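Glutathione s-transferase III (Zea mays, PDB 1AW9) probably catalyses the conjugation of glutathione to hydrophobic electrophiles, including certain herbicides, as a phi-class glutathione transferase of maize. Local coordinates at residues K134-L139 with A181-A186. Sequence-based numbering, arbitrary orientation.
Sequences KHAEQL and AGLVAA. With CD (cadmium ion), chain D.
In the all-helical C-terminal domain of this glutathione transferase fold, the short helix 182-185 lays L183 against the long helix 129-152, where it meets A136 and L139, one helical turn apart. The contact buries about 120 Å² summed over both sides, and no hydrogen bond crosses it. CB of L183 already points toward the long helix; with CG anti to the carbonyl carbon (chi1 -67°) the branched end is carried on to it, and both methyls touch there. CD1 lies 4.1 Å from CD2 of L139, the two side chains crossing at a slant, and 4.4 Å from CB of A136. The other methyl, CD2 of L183, sits 3.8 Å from the backbone O of A136, a van der Waals contact. A140 and L143, farther along the long helix, also touch L183. L139, which is buried, in turn touches F106 and L113 of helix 92-122 and L175 of helix 169-176, and L183 adds to that cluster from its more open side. O of A181 accepts from both V184 N and A185 N, while V184 packs on V190 and W194 of helix 188-199.

On E137 the CB leaves the helix away from segment 181-186, and the extended chain carries the carboxylate to a cadmium ion that D133 of the second subunit also binds. Both oxygens chelate the metal, OE2 at 2.5 Å and OE1 at 2.7 Å from the cadmium.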
loop_
_atom_site.group_PDB
_atom_site.type_symbol
_atom_site.label_atom_id
_atom_site.label_comp_id
_atom_site.label_asym_id
_atom_site.label_seq_id
_atom_site.Cartn_x
_atom_site.Cartn_y
_atom_site.Cartn_z
ATOM N N LYS A 134 8.130 5.603 7.537
ATOM C CA LYS A 134 6.998 6.508 7.525
ATOM C C LYS A 134 6.639 6.973 8.959
ATOM O O LYS A 134 6.518 8.171 9.236
ATOM C CB LYS A 134 5.784 5.851 6.870
ATOM C CG LYS A 134 4.525 6.665 7.043
ATOM C CD LYS A 134 3.349 5.987 6.383
ATOM C CE LYS A 134 2.048 6.767 6.638
ATOM N NZ LYS A 134 0.845 6.290 5.837
ATOM N N HIS A 135 6.457 6.022 9.864
ATOM C CA HIS A 135 6.092 6.381 11.213
ATOM C C HIS A 135 7.130 6.987 12.102
ATOM O O HIS A 135 6.774 7.795 12.914
ATOM C CB HIS A 135 5.441 5.232 11.871
ATOM C CG HIS A 135 4.145 4.945 11.253
ATOM N ND1 HIS A 135 3.073 5.802 11.392
ATOM C CD2 HIS A 135 3.752 3.965 10.415
ATOM C CE1 HIS A 135 2.067 5.357 10.668
ATOM N NE2 HIS A 135 2.450 4.242 10.066
ATOM N N ALA A 136 8.405 6.640 11.932
ATOM C CA ALA A 136 9.444 7.238 12.733
ATOM C C ALA A 136 9.505 8.726 12.397
ATOM O O ALA A 136 9.710 9.573 13.253
ATOM C CB ALA A 136 10.782 6.601 12.404
ATOM N N GLU A 137 9.370 9.041 11.121
ATOM C CA GLU A 137 9.427 10.413 10.691
ATOM C C GLU A 137 8.221 11.217 11.129
ATOM O O GLU A 137 8.353 12.380 11.532
ATOM C CB GLU A 137 9.521 10.454 9.210
ATOM C CG GLU A 137 9.671 11.834 8.771
ATOM C CD GLU A 137 9.653 11.944 7.310
ATOM O OE1 GLU A 137 9.812 10.905 6.618
ATOM O OE2 GLU A 137 9.469 13.091 6.847
ATOM N N GLN A 138 7.040 10.613 11.016
ATOM C CA GLN A 138 5.814 11.261 11.447
ATOM C C GLN A 138 5.833 11.491 12.963
ATOM O O GLN A 138 5.436 12.552 13.426
ATOM C CB GLN A 138 4.597 10.439 11.000
ATOM C CG GLN A 138 4.355 10.576 9.508
ATOM C CD GLN A 138 3.177 9.795 8.978
ATOM O OE1 GLN A 138 2.495 9.069 9.697
ATOM N NE2 GLN A 138 2.910 9.973 7.711
ATOM N N LEU A 139 6.307 10.504 13.726
ATOM C CA LEU A 139 6.409 10.611 15.190
ATOM C C LEU A 139 7.441 11.667 15.501
ATOM O O LEU A 139 7.215 12.461 16.389
ATOM C CB LEU A 139 6.821 9.285 15.840
ATOM C CG LEU A 139 6.703 9.216 17.378
ATOM C CD1 LEU A 139 5.288 9.633 17.873
ATOM C CD2 LEU A 139 7.072 7.853 17.876
ATOM N N ALA A 181 14.266 4.397 20.135
ATOM C CA ALA A 181 14.172 5.076 21.420
ATOM C C ALA A 181 14.776 6.483 21.278
ATOM O O ALA A 181 14.364 7.405 21.971
ATOM C CB ALA A 181 14.900 4.276 22.487
ATOM N N GLY A 182 15.709 6.666 20.345
ATOM C CA GLY A 182 16.305 7.972 20.147
ATOM C C GLY A 182 15.363 9.133 19.850
ATOM O O GLY A 182 15.702 10.284 20.109
ATOM N N LEU A 183 14.178 8.861 19.315
ATOM C CA LEU A 183 13.225 9.922 19.000
ATOM C C LEU A 183 12.894 10.694 20.272
ATOM O O LEU A 183 12.698 11.908 20.254
ATOM C CB LEU A 183 11.957 9.320 18.365
ATOM C CG LEU A 183 12.171 8.691 16.976
ATOM C CD1 LEU A 183 10.996 7.822 16.593
ATOM C CD2 LEU A 183 12.419 9.767 15.936
ATOM N N VAL A 184 12.873 9.971 21.383
ATOM C CA VAL A 184 12.584 10.572 22.672
ATOM C C VAL A 184 13.843 11.147 23.285
ATOM O O VAL A 184 13.880 12.311 23.690
ATOM C CB VAL A 184 11.972 9.538 23.662
ATOM C CG1 VAL A 184 12.001 10.071 25.113
ATOM C CG2 VAL A 184 10.547 9.210 23.245
ATOM N N ALA A 185 14.889 10.340 23.313
ATOM C CA ALA A 185 16.132 10.769 23.914
ATOM C C ALA A 185 16.720 12.049 23.325
ATOM O O ALA A 185 17.203 12.914 24.043
ATOM C CB ALA A 185 17.151 9.636 23.859
ATOM N N ALA A 186 16.599 12.206 22.025
ATOM C CA ALA A 186 17.170 13.340 21.355
ATOM C C ALA A 186 16.437 14.629 21.583
ATOM O O ALA A 186 16.839 15.673 21.080
ATOM C CB ALA A 186 17.234 13.049 19.883
HETATM CD CD CD D . 10.317 12.570 4.586
HETATM O O HOH W 1 8.642 13.388 4.357
#